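Local structure of carbohydrate kinase, FGGY (Rhodospirillum rubrum, 3IFR) at residues R36-S41 with P52-D57; I14-T19 with T83-A88. The protein probably phosphorylates D-xylulose at the expense of ATP, as a xylulose kinase of the FGGY family of carbohydrate kinases. All coordinates share one frame; numbering follows the deposited sequence.

Contact 1: R36-S41 with P52-D57; sequences RPTTLS and PAQWWD
T38 CG2 meets the W55 indole at its edge, in the ring plane, 4.0 Å from CD1, while P52 CA lies 3.6 Å above one ring face, offset toward the rim. The same methyl packs 3.5 Å from Q54 OE1, so it is wedged between the two side chains of the first turn of helix 52-70. With CG2 anti to the backbone N (chi1 -59° to OG1), the methyl faces both side chains and OG1 bonds N58 OD1 of the same helix; W55 NE1 bonds E50. The second flat group, the Q54 amide, is reached by an extended chain with CG anti to the backbone N (chi1 -161°). Its OE1 accepts T39 N at 3.0 Å in a nearly straight bond (176°), the donor modestly tilted from the carbonyl plane. Its NE2 makes a weak 3.4 Å bond to T39 OG1. A water donates to both T39 O (2.6 Å) and Q54 OE1, though its 2.5 Å distance to OE1 is doubtfully short. With an alanine here instead of Q54, T39 N would probably lose its acceptor and a gap open beside the T38 methyl. The helix start is thus fastened to the chain leaving strand 29-37, in the N-terminal domain of this kinase. T39 N can only donate, which favours the amide with OE1 turned toward it; the hydroxyl, able to donate or accept, adds only a weak hold.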
loop_
_atom_site.group_PDB
_atom_site.type_symbol
_atom_site.label_atom_id
_atom_site.label_comp_id
_atom_site.label_asym_id
_atom_site.label_seq_id
_atom_site.Cartn_x
_atom_site.Cartn_y
_atom_site.Cartn_z
ATOM N N ARG A 36 2.627 -7.848 17.597
ATOM C CA ARG A 36 1.789 -8.980 17.938
ATOM C C ARG A 36 1.235 -9.502 16.624
ATOM O O ARG A 36 0.850 -8.712 15.743
ATOM C CB ARG A 36 0.617 -8.579 18.861
ATOM C CG ARG A 36 0.959 -8.166 20.308
ATOM C CD ARG A 36 1.640 -9.292 21.093
ATOM N NE ARG A 36 1.833 -8.941 22.504
ATOM C CZ ARG A 36 2.867 -8.238 22.952
ATOM N NH1 ARG A 36 3.769 -7.813 22.090
ATOM N NH2 ARG A 36 2.996 -7.947 24.248
ATOM N N PRO A 37 1.168 -10.839 16.495
ATOM C CA PRO A 37 0.623 -11.481 15.304
ATOM C C PRO A 37 -0.901 -11.247 15.198
ATOM O O PRO A 37 -1.595 -11.114 16.215
ATOM C CB PRO A 37 0.921 -12.977 15.561
ATOM C CG PRO A 37 1.937 -12.987 16.649
ATOM C CD PRO A 37 1.558 -11.836 17.506
ATOM N N THR A 38 -1.404 -11.205 13.969
ATOM C CA THR A 38 -2.824 -11.021 13.737
ATOM C C THR A 38 -3.172 -12.133 12.833
ATOM O O THR A 38 -2.343 -12.479 11.987
ATOM C CB THR A 38 -3.093 -9.744 12.962
ATOM O OG1 THR A 38 -2.585 -8.646 13.714
ATOM C CG2 THR A 38 -4.586 -9.578 12.675
ATOM N N THR A 39 -4.373 -12.699 13.009
ATOM C CA THR A 39 -4.795 -13.844 12.207
ATOM C C THR A 39 -5.608 -13.426 10.981
ATOM O O THR A 39 -6.605 -12.696 11.096
ATOM C CB THR A 39 -5.644 -14.833 13.020
ATOM O OG1 THR A 39 -4.946 -15.224 14.210
ATOM C CG2 THR A 39 -5.978 -16.068 12.172
ATOM N N LEU A 40 -5.159 -13.859 9.808
ATOM C CA LEU A 40 -5.959 -13.780 8.594
ATOM C C LEU A 40 -6.719 -15.079 8.533
ATOM O O LEU A 40 -6.094 -16.137 8.441
ATOM C CB LEU A 40 -5.030 -13.712 7.384
ATOM C CG LEU A 40 -5.584 -13.387 5.996
ATOM C CD1 LEU A 40 -6.607 -12.250 6.048
ATOM C CD2 LEU A 40 -4.418 -12.970 5.110
ATOM N N SER A 41 -8.047 -15.037 8.615
ATOM C CA SER A 41 -8.845 -16.236 8.396
ATOM C C SER A 41 -9.381 -16.289 6.976
ATOM O O SER A 41 -9.565 -15.254 6.328
ATOM C CB SER A 41 -10.042 -16.298 9.353
ATOM O OG SER A 41 -9.614 -16.137 10.690
ATOM N N PRO A 52 -11.958 -7.877 14.471
ATOM C CA PRO A 52 -11.545 -6.543 14.967
ATOM C C PRO A 52 -11.210 -6.528 16.470
ATOM O O PRO A 52 -10.475 -5.659 16.968
ATOM C CB PRO A 52 -12.756 -5.656 14.683
ATOM C CG PRO A 52 -13.525 -6.358 13.620
ATOM C CD PRO A 52 -13.246 -7.844 13.765
ATOM N N ALA A 53 -11.701 -7.510 17.186
ATOM C CA ALA A 53 -11.399 -7.587 18.605
ATOM C C ALA A 53 -9.950 -7.999 18.827
ATOM O O ALA A 53 -9.351 -7.634 19.828
ATOM C CB ALA A 53 -12.357 -8.552 19.326
ATOM N N GLN A 54 -9.385 -8.771 17.909
ATOM C CA GLN A 54 -7.953 -9.044 17.986
ATOM C C GLN A 54 -7.078 -7.785 17.662
ATOM O O GLN A 54 -6.038 -7.548 18.324
ATOM C CB GLN A 54 -7.601 -10.228 17.108
ATOM C CG GLN A 54 -6.263 -10.886 17.441
ATOM C CD GLN A 54 -5.821 -11.783 16.322
ATOM O OE1 GLN A 54 -6.142 -11.526 15.162
ATOM N NE2 GLN A 54 -5.126 -12.864 16.650
ATOM N N TRP A 55 -7.491 -6.980 16.676
ATOM C CA TRP A 55 -6.779 -5.724 16.446
ATOM C C TRP A 55 -6.703 -4.969 17.790
ATOM O O TRP A 55 -5.635 -4.528 18.215
ATOM C CB TRP A 55 -7.419 -4.822 15.381
ATOM C CG TRP A 55 -7.628 -5.412 14.011
ATOM C CD1 TRP A 55 -6.895 -6.397 13.399
ATOM C CD2 TRP A 55 -8.639 -5.017 13.063
ATOM N NE1 TRP A 55 -7.425 -6.670 12.151
ATOM C CE2 TRP A 55 -8.477 -5.817 11.922
ATOM C CE3 TRP A 55 -9.668 -4.061 13.088
ATOM C CZ2 TRP A 55 -9.300 -5.687 10.807
ATOM C CZ3 TRP A 55 -10.476 -3.936 11.996
ATOM C CH2 TRP A 55 -10.290 -4.738 10.862
ATOM N N TRP A 56 -7.834 -4.853 18.463
ATOM C CA TRP A 56 -7.938 -4.008 19.655
ATOM C C TRP A 56 -7.135 -4.584 20.787
ATOM O O TRP A 56 -6.454 -3.874 21.515
ATOM C CB TRP A 56 -9.400 -3.855 20.083
ATOM C CG TRP A 56 -9.548 -3.078 21.334
ATOM C CD1 TRP A 56 -10.106 -3.516 22.493
ATOM C CD2 TRP A 56 -9.070 -1.744 21.601
ATOM N NE1 TRP A 56 -10.053 -2.531 23.448
ATOM C CE2 TRP A 56 -9.419 -1.433 22.935
ATOM C CE3 TRP A 56 -8.394 -0.776 20.841
ATOM C CZ2 TRP A 56 -9.140 -0.192 23.530
ATOM C CZ3 TRP A 56 -8.114 0.470 21.441
ATOM C CH2 TRP A 56 -8.499 0.744 22.778
ATOM N N ASP A 57 -7.220 -5.899 20.937
ATOM C CA ASP A 57 -6.391 -6.580 21.912
ATOM C C ASP A 57 -4.923 -6.487 21.599
ATOM O O ASP A 57 -4.125 -6.216 22.486
ATOM C CB ASP A 57 -6.790 -8.030 22.053
ATOM C CG ASP A 57 -7.020 -8.373 23.472
ATOM O OD1 ASP A 57 -6.175 -9.111 24.028
ATOM O OD2 ASP A 57 -8.018 -7.816 24.025
HETATM O O HOH W 1 -7.713 -11.593 13.155
#

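Contact 2: I14-T19 with T83-A88; sequences IGTTST and TGMLPA
M85, built as selenomethionine, and T16 cross at about a right angle, with T16 OG1 3.9 Å from M85 CB. From there the M85 chain folds back, bent at both chi2 (-64°) and chi3 (-84°), which brings its terminal methyl against the backbone of G15 and T16. M85 CE lies 3.6 Å from T16 CA and an uncomfortably close 3.1 Å from G15 O, a value to be read with caution. The same methyl comes 4.2 Å from I14 CG2, an apolar touch at the far end of the side chain, while M85 SE stands 3.9 Å from I14 O. I14 itself holds CB 3.7 Å from T83 O, and its side chain also touches S163 and I167 of helix 163-172. These side chains sit where two neighbouring parallel strands, 8-14 and 77-84, run out of the central sheet of the N-terminal domain. The sequence leaving the first strand, I14-G15-T16-T17, turns back into strand 18-25, as in the phosphate-binding hairpin of the actin-like ATPase fold, a role here inferred from the family. I14 bridges G84 in parallel register: I14 N donates to T83 O at 2.8 Å, almost straight (174°), and M85 N donates to I14 O at 3.1 Å. A CB on G84 would run into I14 O, so the close approach of the strand ends depends on that glycine; one on G15 would clash with S18 O, a constraint on the turn itself. T83 OG1 bonds A243 O of the next strand in the sheet.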
loop_
_atom_site.group_PDB
_atom_site.type_symbol
_atom_site.label_atom_id
_atom_site.label_comp_id
_atom_site.label_asym_id
_atom_site.label_seq_id
_atom_site.Cartn_x
_atom_site.Cartn_y
_atom_site.Cartn_z
ATOM N N ILE A 14 -2.046 -1.241 12.364
ATOM C CA ILE A 14 -2.970 -2.351 12.358
ATOM C C ILE A 14 -2.762 -3.072 11.033
ATOM O O ILE A 14 -3.477 -2.826 10.042
ATOM C CB ILE A 14 -4.438 -1.899 12.482
ATOM C CG1 ILE A 14 -4.807 -1.636 13.933
ATOM C CG2 ILE A 14 -5.340 -3.036 12.147
ATOM C CD1 ILE A 14 -4.070 -0.569 14.597
ATOM N N GLY A 15 -1.767 -3.956 11.018
ATOM C CA GLY A 15 -1.327 -4.600 9.796
ATOM C C GLY A 15 -2.075 -5.874 9.540
ATOM O O GLY A 15 -2.850 -6.329 10.375
ATOM N N THR A 16 -1.816 -6.475 8.400
ATOM C CA THR A 16 -2.545 -7.634 7.997
ATOM C C THR A 16 -2.171 -8.863 8.789
ATOM O O THR A 16 -3.063 -9.617 9.206
ATOM C CB THR A 16 -2.343 -7.933 6.516
ATOM O OG1 THR A 16 -3.192 -7.079 5.797
ATOM C CG2 THR A 16 -2.837 -9.373 6.180
ATOM N N THR A 17 -0.880 -9.129 8.943
ATOM C CA THR A 17 -0.483 -10.277 9.747
ATOM C C THR A 17 0.215 -9.860 11.047
ATOM O O THR A 17 0.689 -10.699 11.824
ATOM C CB THR A 17 0.410 -11.250 8.970
ATOM O OG1 THR A 17 1.634 -10.597 8.664
ATOM C CG2 THR A 17 -0.289 -11.729 7.672
ATOM N N SER A 18 0.217 -8.559 11.306
ATOM C CA SER A 18 0.966 -8.042 12.423
ATOM C C SER A 18 0.510 -6.644 12.950
ATOM O O SER A 18 0.211 -5.761 12.158
ATOM C CB SER A 18 2.394 -7.986 11.953
ATOM O OG SER A 18 3.202 -7.904 13.063
ATOM N N THR A 19 0.441 -6.463 14.272
ATOM C CA THR A 19 0.105 -5.178 14.860
ATOM C C THR A 19 1.355 -4.636 15.517
ATOM O O THR A 19 1.915 -5.270 16.390
ATOM C CB THR A 19 -0.990 -5.263 15.949
ATOM O OG1 THR A 19 -2.187 -5.802 15.410
ATOM C CG2 THR A 19 -1.291 -3.879 16.515
ATOM N N THR A 83 -2.373 3.868 11.804
ATOM C CA THR A 83 -2.485 3.485 10.408
ATOM C C THR A 83 -2.829 1.957 10.373
ATOM O O THR A 83 -2.847 1.279 11.419
ATOM C CB THR A 83 -1.149 3.813 9.706
ATOM O OG1 THR A 83 -1.166 3.421 8.329
ATOM C CG2 THR A 83 0.000 3.095 10.402
ATOM N N GLY A 84 -3.135 1.440 9.181
ATOM C CA GLY A 84 -3.372 0.030 8.985
ATOM C C GLY A 84 -3.812 -0.251 7.556
ATOM O O GLY A 84 -3.914 0.652 6.729
HETATM N N MSE A 85 -4.108 -1.513 7.256
HETATM C CA MSE A 85 -4.529 -1.870 5.899
HETATM C C MSE A 85 -5.900 -1.250 5.529
HETATM O O MSE A 85 -6.717 -0.961 6.397
HETATM C CB MSE A 85 -4.488 -3.387 5.724
HETATM C CG MSE A 85 -5.790 -4.121 6.050
HETATM SE SE MSE A 85 -6.467 -4.079 7.920
HETATM C CE MSE A 85 -5.433 -5.554 8.763
ATOM N N LEU A 86 -6.134 -1.026 4.246
ATOM C CA LEU A 86 -7.427 -0.520 3.778
ATOM C C LEU A 86 -7.664 -0.975 2.324
ATOM O O LEU A 86 -6.737 -1.421 1.636
ATOM C CB LEU A 86 -7.474 1.034 3.848
ATOM C CG LEU A 86 -6.648 1.855 2.840
ATOM C CD1 LEU A 86 -7.010 3.350 2.861
ATOM C CD2 LEU A 86 -5.135 1.675 3.076
ATOM N N PRO A 87 -8.914 -0.892 1.866
ATOM C CA PRO A 87 -10.062 -0.616 2.742
ATOM C C PRO A 87 -10.547 -1.915 3.381
ATOM O O PRO A 87 -10.897 -2.862 2.664
ATOM C CB PRO A 87 -11.124 -0.103 1.781
ATOM C CG PRO A 87 -10.448 0.047 0.434
ATOM C CD PRO A 87 -9.273 -0.866 0.445
ATOM N N ALA A 88 -10.529 -1.987 4.713
ATOM C CA ALA A 88 -11.096 -3.121 5.382
ATOM C C ALA A 88 -12.553 -2.720 5.540
ATOM O O ALA A 88 -12.891 -1.523 5.523
ATOM C CB ALA A 88 -10.429 -3.340 6.725
#

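How the contacts relate
The centres of the two contacts lie about 9 Å apart in the N-terminal domain. Along the chain the order is 14-19, 36-41, 52-57 and 83-88, so contact 1 falls between the two halves of contact 2. Both reach the same mixed sheet, where the strand order begins 29-37, 18-25, 8-14, 77-84: contact 1 is at one outermost strand, 29-37, and contact 2 near the middle. They join directly through antiparallel neighbours, T19 N lying 2.7 Å from R36 O and T38 N 3.0 Å from T17 O, both probable hydrogen bonds. N58 OD1, the partner of T38 in contact 1, also bonds T19 OG1 of contact 2, tying helix 52-70 to the hairpin, which in this family is probably the phosphate-binding one.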